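Putative glucoamylase (Bacteroides caccae ATCC 43185, PDB 4QT9) probably hydrolyses glycosidic bonds in glucans, as a putative glucoamylase built on an alpha/alpha toroid. Local coordinates at residues Arg50-Asp54 with Gly55-Gln59; Ile166-Leu169 with Trp170-Asp174; Gly181-Asn184 with Val185-His189. One frame throughout, in Å; residues are numbered along the deposited sequence.

How the contacts relate
Three local contacts follow one another along the single chain, none touching another. Contact 1 comes first, where strand 50-52 runs into the loop before strand 64-66. Contact 2 lies in the C-terminal part of helix 157-172 and the residues after it, and contact 3 in the loop leading on to strand 189-190. Contacts 2 and 3 are near neighbours, centres about 19 Å and nearest atoms about 7 Å apart; both lean on helices 135-152 and 209-217. The centre of contact 1 is about 33 Å from that of contact 2 and about 36 Å from that of contact 3. Contacts 2 and 3 thus shape one helix and its exit loop, contact 1 a surface turn off the sheet of 50-52 and 389-391.

Contact 1. Residues Arg50-Asp54 with Gly55-Gln59; sequences RYHVD and GVYPQ
His-52 and Tyr-57 lie ring against ring in an offset stack, centroids 4.7 Å apart and planes 9° from parallel. CB of His-52 also sits over the tyrosine face as a CH-pi contact, 4.2 Å from the ring centroid, while CG of Arg-50 meets the edge of the same ring at CE2. Both aromatics suit this place because each also carries a polar atom that can reach backbone. Two hydrogen bonds are nearly straight: His-52 N gives its hydrogen to Tyr-57 OH over 2.9 Å (176°), and His-52 ND1 gives one to Val-56 O over 2.7 Å, with the oxygen in the imidazole plane. CB of His-52 points toward 55-59, and chi1 of -63° (CG anti to the carbonyl carbon) lays the ring alongside Tyr-57. Held at ND1, bonded through NE2 to Tyr-320 OH and stacked on one face, the imidazole has little freedom to turn. A water bridges Arg-50 O and Tyr-57 OH. The reversal is a type I beta turn from His-52 to Gly-55, closed by Gly-55 N to His-52 O at 3.0 Å; glycine suits its positive phi. Val-56 N gives a weak hydrogen bond to Asp-54 OD2. Arg-50 forms a salt bridge with Asp-61 and also bonds to Tyr-320 OH. Strand 50-52 pairs antiparallel with strand 389-391, so the turn projects from a two-stranded sheet; Arg-50 and Gln-59 rest on Trp-115 of strand 115-117.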
ATOM      1  N   ARG A  50       7.207   5.515  10.774  1.00 22.32           N
ATOM      2  CA  ARG A  50       8.254   4.586  11.164  1.00 22.08           C
ATOM      3  C   ARG A  50       8.208   4.210  12.657  1.00 27.42           C
ATOM      4  O   ARG A  50       7.674   4.959  13.490  1.00 26.88           O
ATOM      5  CB  ARG A  50       9.636   5.202  10.841  1.00 20.05           C
ATOM      6  CG  ARG A  50      10.096   6.361  11.746  1.00 20.60           C
ATOM      7  CD  ARG A  50      11.177   7.187  11.083  1.00 23.27           C
ATOM      8  NE  ARG A  50      10.605   8.217  10.205  1.00 32.10           N
ATOM      9  CZ  ARG A  50      10.751   8.295   8.884  1.00 36.12           C
ATOM     10  NH1 ARG A  50      11.447   7.369   8.223  1.00 22.45           N
ATOM     11  NH2 ARG A  50      10.210   9.299   8.213  1.00 20.74           N
ATOM     12  N   TYR A  51       8.821   3.061  12.981  1.00 24.34           N
ATOM     13  CA  TYR A  51       8.996   2.561  14.340  1.00 24.91           C
ATOM     14  C   TYR A  51      10.426   2.052  14.470  1.00 24.34           C
ATOM     15  O   TYR A  51      10.831   1.155  13.726  1.00 22.31           O
ATOM     16  CB  TYR A  51       7.970   1.468  14.698  1.00 27.59           C
ATOM     17  CG  TYR A  51       7.983   1.135  16.173  1.00 30.50           C
ATOM     18  CD1 TYR A  51       8.927   0.257  16.702  1.00 33.26           C
ATOM     19  CD2 TYR A  51       7.087   1.731  17.047  1.00 32.53           C
ATOM     20  CE1 TYR A  51       8.998   0.011  18.067  1.00 36.32           C
ATOM     21  CE2 TYR A  51       7.141   1.488  18.416  1.00 34.96           C
ATOM     22  CZ  TYR A  51       8.091   0.617  18.923  1.00 48.51           C
ATOM     23  OH  TYR A  51       8.114   0.346  20.275  1.00 54.65           O
ATOM     24  N   HIS A  52      11.203   2.673  15.350  1.00 20.95           N
ATOM     25  CA  HIS A  52      12.609   2.302  15.564  1.00 21.79           C
ATOM     26  C   HIS A  52      12.757   1.650  16.929  1.00 28.16           C
ATOM     27  O   HIS A  52      12.553   2.309  17.952  1.00 28.80           O
ATOM     28  CB  HIS A  52      13.556   3.524  15.400  1.00 22.15           C
ATOM     29  CG  HIS A  52      13.550   4.119  14.006  1.00 24.72           C
ATOM     30  ND1 HIS A  52      14.305   5.238  13.697  1.00 26.60           N
ATOM     31  CD2 HIS A  52      12.916   3.710  12.883  1.00 25.66           C
ATOM     32  CE1 HIS A  52      14.121   5.456  12.408  1.00 25.63           C
ATOM     33  NE2 HIS A  52      13.302   4.556  11.871  1.00 25.35           N
ATOM     34  N   VAL A  53      13.090   0.338  16.950  1.00 26.60           N
ATOM     35  CA  VAL A  53      13.264  -0.434  18.196  1.00 28.06           C
ATOM     36  C   VAL A  53      14.348   0.232  19.084  1.00 34.79           C
ATOM     37  O   VAL A  53      14.214   0.230  20.297  1.00 33.50           O
ATOM     38  CB  VAL A  53      13.602  -1.925  17.891  1.00 32.08           C
ATOM     39  CG1 VAL A  53      13.911  -2.712  19.169  1.00 32.03           C
ATOM     40  CG2 VAL A  53      12.484  -2.602  17.096  1.00 30.87           C
ATOM     41  N   ASP A  54      15.373   0.851  18.458  1.00 35.21           N
ATOM     42  CA  ASP A  54      16.504   1.526  19.120  1.00 37.89           C
ATOM     43  C   ASP A  54      16.109   2.831  19.818  1.00 45.50           C
ATOM     44  O   ASP A  54      16.881   3.312  20.642  1.00 47.57           O
ATOM     45  CB  ASP A  54      17.655   1.796  18.107  1.00 40.34           C
ATOM     46  CG  ASP A  54      17.221   2.411  16.777  1.00 50.85           C
ATOM     47  OD1 ASP A  54      16.639   1.671  15.934  1.00 49.99           O
ATOM     48  OD2 ASP A  54      17.525   3.603  16.549  1.00 56.21           O
ATOM     49  N   GLY A  55      14.938   3.395  19.478  1.00 41.79           N
ATOM     50  CA  GLY A  55      14.418   4.630  20.061  1.00 40.48           C
ATOM     51  C   GLY A  55      15.032   5.901  19.503  1.00 42.36           C
ATOM     52  O   GLY A  55      14.745   6.995  20.001  1.00 43.26           O
ATOM     53  N   VAL A  56      15.870   5.770  18.462  1.00 36.33           N
ATOM     54  CA  VAL A  56      16.570   6.895  17.840  1.00 35.56           C
ATOM     55  C   VAL A  56      15.866   7.273  16.531  1.00 36.14           C
ATOM     56  O   VAL A  56      15.828   6.483  15.577  1.00 33.50           O
ATOM     57  CB  VAL A  56      18.090   6.637  17.615  1.00 40.45           C
ATOM     58  CG1 VAL A  56      18.826   7.940  17.314  1.00 41.23           C
ATOM     59  CG2 VAL A  56      18.728   5.931  18.813  1.00 40.49           C
ATOM     60  N   TYR A  57      15.316   8.496  16.502  1.00 32.30           N
ATOM     61  CA  TYR A  57      14.585   9.050  15.376  1.00 31.61           C
ATOM     62  C   TYR A  57      15.342  10.269  14.809  1.00 36.21           C
ATOM     63  O   TYR A  57      15.286  11.355  15.393  1.00 34.71           O
ATOM     64  CB  TYR A  57      13.145   9.413  15.805  1.00 32.35           C
ATOM     65  CG  TYR A  57      12.288   8.200  16.094  1.00 30.87           C
ATOM     66  CD1 TYR A  57      12.353   7.554  17.326  1.00 30.50           C
ATOM     67  CD2 TYR A  57      11.423   7.684  15.128  1.00 30.53           C
ATOM     68  CE1 TYR A  57      11.600   6.416  17.587  1.00 30.09           C
ATOM     69  CE2 TYR A  57      10.636   6.561  15.389  1.00 31.18           C
ATOM     70  CZ  TYR A  57      10.739   5.917  16.620  1.00 37.11           C
ATOM     71  OH  TYR A  57       9.973   4.797  16.896  1.00 32.30           O
ATOM     72  N   PRO A  58      16.056  10.106  13.668  1.00 34.37           N
ATOM     73  CA  PRO A  58      16.801  11.247  13.085  1.00 35.05           C
ATOM     74  C   PRO A  58      15.933  12.491  12.811  1.00 40.28           C
ATOM     75  O   PRO A  58      16.399  13.621  12.995  1.00 42.01           O
ATOM     76  CB  PRO A  58      17.351  10.669  11.782  1.00 36.68           C
ATOM     77  CG  PRO A  58      17.444   9.194  12.043  1.00 40.84           C
ATOM     78  CD  PRO A  58      16.243   8.878  12.868  1.00 35.81           C
ATOM     79  N   GLN A  59      14.663  12.289  12.405  1.00 34.28           N
ATOM     80  CA  GLN A  59      13.758  13.400  12.133  1.00 33.36           C
ATOM     81  C   GLN A  59      12.895  13.748  13.368  1.00 35.80           C
ATOM     82  O   GLN A  59      12.055  14.651  13.288  1.00 33.81           O
ATOM     83  CB  GLN A  59      12.873  13.086  10.921  1.00 34.28           C
ATOM     84  CG  GLN A  59      13.633  12.999   9.594  1.00 45.28           C
ATOM     85  CD  GLN A  59      12.697  13.129   8.418  1.00 71.03           C
ATOM     86  OE1 GLN A  59      12.735  14.108   7.661  1.00 66.26           O
ATOM     87  NE2 GLN A  59      11.806  12.161   8.256  1.00 70.35           N
TER
HETATM   88  O   HOH W   1       7.116   5.833  15.998  1.00 20.11           O

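Contact 2. Residues Ile166-Leu169 with Trp170-Asp174; sequences IDRL and WREVD
Asp-167 and Arg-171, one helical turn apart, form a salt bridge in which OD2 accepts the hydrogen of NE over 2.8 Å. The nitrogen approaches on the syn side of the carboxylate but 33° out of its plane, whereas the oxygen lies close to the guanidinium plane. An arginine extended from CG to NE suits this spacing, since its CG and CD pass close to Asp-167 O and OD2 before NE meets the acid. A water that donates to Asp-167 OD1 bonds weakly to Arg-171 NH2, marking the wetter side of the helix. On another flank of this exposed half, Arg-168 bends at chi3 (142°, not staggered), and in the conformer of Glu-172 described here its NE and NH2 each lie 2.9 Å from OE2; both bonds are weak, with N-H...O angles near 130°, and the bridge is doubtful. In the same conformer Glu-172 OE1 pairs with Arg-107. The other side is tightly packed and apolar: Ile-166, Leu-169 and Trp-170 are buried, the isoleucine and leucine against helix 88-104 and the indole between helices 135-152 and 209-217, its NE1 bonded to Asp-419. CD1 at the indole edge also meets Asp-167 OD1 at 3.5 Å. Trp-170 N bonds to Ile-166 O (3.0 Å). A polar face set against an apolar one makes this an amphipathic helix of the alpha/alpha toroid, with i to i+4 pairs added.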
ATOM      1  N   ILE A 166     -17.763   6.712   8.349  1.00 19.73           N
ATOM      2  CA  ILE A 166     -16.762   6.425   7.329  1.00 17.55           C
ATOM      3  C   ILE A 166     -17.292   6.875   5.942  1.00 24.01           C
ATOM      4  O   ILE A 166     -16.542   7.498   5.159  1.00 23.47           O
ATOM      5  CB  ILE A 166     -16.366   4.924   7.346  1.00 19.87           C
ATOM      6  CG1 ILE A 166     -15.443   4.624   8.543  1.00 20.99           C
ATOM      7  CG2 ILE A 166     -15.669   4.530   6.023  1.00 19.82           C
ATOM      8  CD1 ILE A 166     -15.412   3.181   9.022  1.00 29.03           C
ATOM      9  N   ASP A 167     -18.561   6.547   5.638  1.00 20.68           N
ATOM     10  CA  ASP A 167     -19.170   6.937   4.356  1.00 21.57           C
ATOM     11  C   ASP A 167     -19.173   8.457   4.197  1.00 24.86           C
ATOM     12  O   ASP A 167     -18.942   8.927   3.102  1.00 23.39           O
ATOM     13  CB  ASP A 167     -20.587   6.373   4.188  1.00 23.60           C
ATOM     14  CG  ASP A 167     -21.105   6.477   2.740  1.00 26.18           C
ATOM     15  OD1 ASP A 167     -20.500   5.867   1.845  1.00 29.26           O
ATOM     16  OD2 ASP A 167     -22.110   7.157   2.521  1.00 25.26           O
ATOM     17  N   ARG A 168     -19.375   9.215   5.287  1.00 24.50           N
ATOM     18  CA  ARG A 168     -19.320  10.678   5.239  1.00 25.28           C
ATOM     19  C   ARG A 168     -17.902  11.162   4.843  1.00 28.30           C
ATOM     20  O   ARG A 168     -17.805  12.063   4.011  1.00 27.55           O
ATOM     21  CB  ARG A 168     -19.756  11.315   6.568  1.00 26.47           C
ATOM     22  CG  ARG A 168     -20.061  12.807   6.413  1.00 46.12           C
ATOM     23  CD  ARG A 168     -20.046  13.558   7.733  1.00 69.20           C
ATOM     24  NE  ARG A 168     -19.463  14.896   7.597  1.00 86.83           N
ATOM     25  CZ  ARG A 168     -20.057  16.024   7.978  1.00110.00           C
ATOM     26  NH1 ARG A 168     -21.264  15.993   8.533  1.00105.33           N
ATOM     27  NH2 ARG A 168     -19.448  17.191   7.812  1.00 96.63           N
ATOM     28  N   LEU A 169     -16.814  10.550   5.412  1.00 22.63           N
ATOM     29  CA  LEU A 169     -15.448  10.926   5.080  1.00 20.86           C
ATOM     30  C   LEU A 169     -15.152  10.624   3.630  1.00 23.48           C
ATOM     31  O   LEU A 169     -14.468  11.419   3.003  1.00 23.14           O
ATOM     32  CB  LEU A 169     -14.404  10.201   5.974  1.00 21.11           C
ATOM     33  CG  LEU A 169     -14.437  10.532   7.496  1.00 26.26           C
ATOM     34  CD1 LEU A 169     -13.626   9.512   8.294  1.00 27.20           C
ATOM     35  CD2 LEU A 169     -13.952  11.947   7.782  1.00 28.41           C
ATOM     36  N   TRP A 170     -15.599   9.444   3.133  1.00 19.13           N
ATOM     37  CA  TRP A 170     -15.462   8.968   1.752  1.00 19.25           C
ATOM     38  C   TRP A 170     -16.199   9.969   0.828  1.00 22.06           C
ATOM     39  O   TRP A 170     -15.612  10.433  -0.151  1.00 22.53           O
ATOM     40  CB  TRP A 170     -16.022   7.513   1.621  1.00 17.87           C
ATOM     41  CG  TRP A 170     -16.463   7.043   0.244  1.00 18.67           C
ATOM     42  CD1 TRP A 170     -17.714   6.615  -0.109  1.00 21.80           C
ATOM     43  CD2 TRP A 170     -15.646   6.923  -0.947  1.00 17.62           C
ATOM     44  NE1 TRP A 170     -17.729   6.227  -1.435  1.00 21.34           N
ATOM     45  CE2 TRP A 170     -16.467   6.395  -1.968  1.00 21.97           C
ATOM     46  CE3 TRP A 170     -14.311   7.233  -1.248  1.00 18.92           C
ATOM     47  CZ2 TRP A 170     -15.978   6.107  -3.255  1.00 20.85           C
ATOM     48  CZ3 TRP A 170     -13.831   6.977  -2.537  1.00 20.60           C
ATOM     49  CH2 TRP A 170     -14.665   6.434  -3.527  1.00 21.17           C
ATOM     50  N   ARG A 171     -17.441  10.357   1.178  1.00 17.18           N
ATOM     51  CA  ARG A 171     -18.225  11.304   0.349  1.00 17.29           C
ATOM     52  C   ARG A 171     -17.628  12.726   0.326  1.00 25.46           C
ATOM     53  O   ARG A 171     -17.914  13.493  -0.603  1.00 25.66           O
ATOM     54  CB  ARG A 171     -19.682  11.369   0.797  1.00 19.29           C
ATOM     55  CG  ARG A 171     -20.437  10.130   0.409  1.00 23.98           C
ATOM     56  CD  ARG A 171     -21.838  10.117   0.963  1.00 27.33           C
ATOM     57  NE  ARG A 171     -22.544   8.969   0.417  1.00 32.98           N
ATOM     58  CZ  ARG A 171     -23.262   8.993  -0.701  1.00 42.14           C
ATOM     59  NH1 ARG A 171     -23.432  10.129  -1.365  1.00 27.51           N
ATOM     60  NH2 ARG A 171     -23.825   7.883  -1.156  1.00 27.00           N
ATOM     61  N   GLU A 172     -16.782  13.060   1.324  1.00 24.05           N
ATOM     62  CA  GLU A 172     -16.179  14.383   1.428  0.60 24.04           C
ATOM     63  C   GLU A 172     -14.908  14.520   0.570  1.00 28.42           C
ATOM     64  O   GLU A 172     -14.493  15.649   0.286  1.00 30.55           O
ATOM     65  CB  GLU A 172     -15.895  14.734   2.893  0.60 25.17           C
ATOM     66  CG  GLU A 172     -17.143  15.216   3.613  0.60 39.09           C
ATOM     67  CD  GLU A 172     -17.022  15.472   5.105  0.60 56.62           C
ATOM     68  OE1 GLU A 172     -16.151  14.855   5.765  0.60 34.95           O
ATOM     69  OE2 GLU A 172     -17.838  16.271   5.621  0.60 48.50           O
ATOM     70  N   VAL A 173     -14.316  13.410   0.107  1.00 22.78           N
ATOM     71  CA  VAL A 173     -13.102  13.539  -0.744  1.00 21.60           C
ATOM     72  C   VAL A 173     -13.466  14.101  -2.118  1.00 25.67           C
ATOM     73  O   VAL A 173     -14.157  13.433  -2.902  1.00 22.86           O
ATOM     74  CB  VAL A 173     -12.244  12.259  -0.910  1.00 23.68           C
ATOM     75  CG1 VAL A 173     -10.952  12.581  -1.669  1.00 22.09           C
ATOM     76  CG2 VAL A 173     -11.925  11.624   0.441  1.00 23.23           C
ATOM     77  N   ASP A 174     -12.965  15.326  -2.416  1.00 22.70           N
ATOM     78  CA  ASP A 174     -13.255  15.965  -3.708  1.00 22.00           C
ATOM     79  C   ASP A 174     -12.188  15.570  -4.751  1.00 25.38           C
ATOM     80  O   ASP A 174     -11.269  16.359  -5.041  1.00 23.52           O
ATOM     81  CB  ASP A 174     -13.378  17.494  -3.574  1.00 23.29           C
ATOM     82  CG  ASP A 174     -13.956  18.210  -4.809  1.00 27.64           C
ATOM     83  OD1 ASP A 174     -14.027  17.583  -5.893  1.00 28.31           O
ATOM     84  OD2 ASP A 174     -14.324  19.387  -4.690  1.00 26.13           O
TER
HETATM   85  O   HOH W   2     -21.727   5.441  -0.435  1.00 33.03           O

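Contact 3. Residues Gly181-Asn184 with Val185-His189; sequences GGQN and VLYWH
Gln-183 presents its side-chain carbonyl to the phenol of Tyr-187, with OE1 accepting the hydroxyl hydrogen from OH over 2.9 Å. The amide and the aromatic ring stand almost perpendicular, 85° between their planes, yet OE1 itself lies near the plane of the ring, at its edge. From there it also comes within 3.5 Å of CE1, so the amide oxygen sits beside the hydroxyl corner and not over a face. Seen from the glutamine, the hydroxyl approaches at 117° to the C=O bond and is tilted 29° from the carbonyl plane. Glutamine suits this place because its chain, extended beyond CG, is long enough to span from one residue to the fourth along while still offering an acceptor. Val-185, between the two, fills the inner side of the bend: its CG1 lies 4.0 Å from Gln-183 CB, and its side chain also packs against Pro-201 and Tyr-212. The same Gln-183 carbonyl that binds Val-185 N accepts from Arg-179, while Asn-184 packs on helix 225-232. Tyr-187 pairs through its backbone with Tyr-178. The weak bond from Val-185 N to Gln-183 O, 3.2 Å long, closes an inverse gamma turn centred on Asn-184, and this turn, with the glutamine-tyrosine bond beside it, bends the irregular connection of the alpha/alpha toroid that joins helix 157-172 to strand 189-190.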
ATOM      1  N   GLY A 181      -9.009  22.296 -12.436  1.00 28.58           N
ATOM      2  CA  GLY A 181      -9.922  23.011 -13.327  1.00 28.33           C
ATOM      3  C   GLY A 181     -10.458  22.229 -14.521  1.00 29.74           C
ATOM      4  O   GLY A 181     -10.732  22.829 -15.560  1.00 30.86           O
ATOM      5  N   GLY A 182     -10.690  20.926 -14.361  1.00 22.35           N
ATOM      6  CA  GLY A 182     -11.313  20.108 -15.402  1.00 22.19           C
ATOM      7  C   GLY A 182     -10.421  19.427 -16.430  1.00 28.44           C
ATOM      8  O   GLY A 182     -10.903  19.037 -17.494  1.00 30.28           O
ATOM      9  N   GLN A 183      -9.146  19.204 -16.123  1.00 23.97           N
ATOM     10  CA  GLN A 183      -8.279  18.497 -17.068  1.00 24.96           C
ATOM     11  C   GLN A 183      -8.639  17.006 -17.018  1.00 25.46           C
ATOM     12  O   GLN A 183      -9.298  16.583 -16.068  1.00 23.81           O
ATOM     13  CB  GLN A 183      -6.786  18.756 -16.731  1.00 27.06           C
ATOM     14  CG  GLN A 183      -6.394  20.244 -16.790  1.00 37.35           C
ATOM     15  CD  GLN A 183      -4.923  20.471 -16.580  1.00 46.84           C
ATOM     16  OE1 GLN A 183      -4.109  19.589 -16.791  1.00 41.95           O
ATOM     17  NE2 GLN A 183      -4.543  21.662 -16.147  1.00 46.17           N
ATOM     18  N   ASN A 184      -8.262  16.227 -18.028  1.00 21.50           N
ATOM     19  CA  ASN A 184      -8.565  14.782 -18.028  1.00 21.79           C
ATOM     20  C   ASN A 184      -7.376  13.986 -17.497  1.00 26.32           C
ATOM     21  O   ASN A 184      -6.787  13.150 -18.180  1.00 26.29           O
ATOM     22  CB  ASN A 184      -9.007  14.312 -19.413  1.00 25.22           C
ATOM     23  CG  ASN A 184     -10.360  14.863 -19.759  1.00 38.49           C
ATOM     24  OD1 ASN A 184     -11.292  14.855 -18.943  1.00 29.14           O
ATOM     25  ND2 ASN A 184     -10.480  15.410 -20.937  1.00 37.75           N
ATOM     26  N   VAL A 185      -7.038  14.267 -16.236  1.00 22.97           N
ATOM     27  CA  VAL A 185      -5.912  13.677 -15.495  1.00 21.22           C
ATOM     28  C   VAL A 185      -6.078  14.084 -14.035  1.00 24.28           C
ATOM     29  O   VAL A 185      -6.727  15.100 -13.753  1.00 23.87           O
ATOM     30  CB  VAL A 185      -4.546  14.158 -16.088  1.00 24.27           C
ATOM     31  CG1 VAL A 185      -4.334  15.666 -15.870  1.00 23.45           C
ATOM     32  CG2 VAL A 185      -3.366  13.341 -15.542  1.00 23.73           C
ATOM     33  N   LEU A 186      -5.477  13.320 -13.119  1.00 20.80           N
ATOM     34  CA  LEU A 186      -5.471  13.662 -11.700  1.00 19.97           C
ATOM     35  C   LEU A 186      -4.076  14.095 -11.294  1.00 25.20           C
ATOM     36  O   LEU A 186      -3.109  13.420 -11.635  1.00 24.02           O
ATOM     37  CB  LEU A 186      -5.926  12.468 -10.832  1.00 19.07           C
ATOM     38  CG  LEU A 186      -7.380  12.052 -10.982  1.00 21.92           C
ATOM     39  CD1 LEU A 186      -7.605  10.681 -10.379  1.00 21.13           C
ATOM     40  CD2 LEU A 186      -8.307  13.101 -10.354  1.00 21.30           C
ATOM     41  N   TYR A 187      -3.974  15.208 -10.570  1.00 23.45           N
ATOM     42  CA  TYR A 187      -2.700  15.695 -10.031  1.00 23.82           C
ATOM     43  C   TYR A 187      -2.477  15.095  -8.646  1.00 27.11           C
ATOM     44  O   TYR A 187      -3.429  14.880  -7.887  1.00 24.44           O
ATOM     45  CB  TYR A 187      -2.675  17.229  -9.980  1.00 25.47           C
ATOM     46  CG  TYR A 187      -2.437  17.851 -11.336  1.00 28.36           C
ATOM     47  CD1 TYR A 187      -3.474  17.985 -12.259  1.00 30.07           C
ATOM     48  CD2 TYR A 187      -1.175  18.309 -11.700  1.00 30.08           C
ATOM     49  CE1 TYR A 187      -3.254  18.540 -13.520  1.00 30.63           C
ATOM     50  CE2 TYR A 187      -0.941  18.857 -12.961  1.00 31.73           C
ATOM     51  CZ  TYR A 187      -1.988  18.985 -13.862  1.00 38.03           C
ATOM     52  OH  TYR A 187      -1.768  19.551 -15.088  1.00 36.59           O
ATOM     53  N   TRP A 188      -1.215  14.793  -8.320  1.00 25.71           N
ATOM     54  CA  TRP A 188      -0.847  14.179  -7.060  1.00 25.12           C
ATOM     55  C   TRP A 188      -1.124  15.101  -5.859  1.00 27.32           C
ATOM     56  O   TRP A 188      -1.647  14.636  -4.837  1.00 26.96           O
ATOM     57  CB  TRP A 188       0.660  13.806  -7.097  1.00 24.35           C
ATOM     58  CG  TRP A 188       1.073  12.752  -6.110  1.00 25.27           C
ATOM     59  CD1 TRP A 188       0.877  12.769  -4.755  1.00 27.95           C
ATOM     60  CD2 TRP A 188       1.887  11.598  -6.383  1.00 25.39           C
ATOM     61  NE1 TRP A 188       1.459  11.665  -4.176  1.00 27.11           N
ATOM     62  CE2 TRP A 188       2.118  10.948  -5.147  1.00 29.39           C
ATOM     63  CE3 TRP A 188       2.450  11.051  -7.560  1.00 26.92           C
ATOM     64  CZ2 TRP A 188       2.845   9.752  -5.058  1.00 28.99           C
ATOM     65  CZ3 TRP A 188       3.131   9.848  -7.477  1.00 28.97           C
ATOM     66  CH2 TRP A 188       3.323   9.208  -6.239  1.00 29.51           C
ATOM     67  N   HIS A 189      -0.746  16.399  -5.984  1.00 21.39           N
ATOM     68  CA  HIS A 189      -0.836  17.376  -4.903  1.00 20.66           C
ATOM     69  C   HIS A 189      -1.580  18.649  -5.192  1.00 25.95           C
ATOM     70  O   HIS A 189      -1.667  19.120  -6.326  1.00 25.51           O
ATOM     71  CB  HIS A 189       0.569  17.827  -4.456  1.00 21.42           C
ATOM     72  CG  HIS A 189       1.608  16.757  -4.440  1.00 23.81           C
ATOM     73  ND1 HIS A 189       2.385  16.504  -5.552  1.00 25.66           N
ATOM     74  CD2 HIS A 189       2.013  15.959  -3.427  1.00 24.34           C
ATOM     75  CE1 HIS A 189       3.237  15.563  -5.176  1.00 24.52           C
ATOM     76  NE2 HIS A 189       3.021  15.184  -3.921  1.00 24.25           N
TER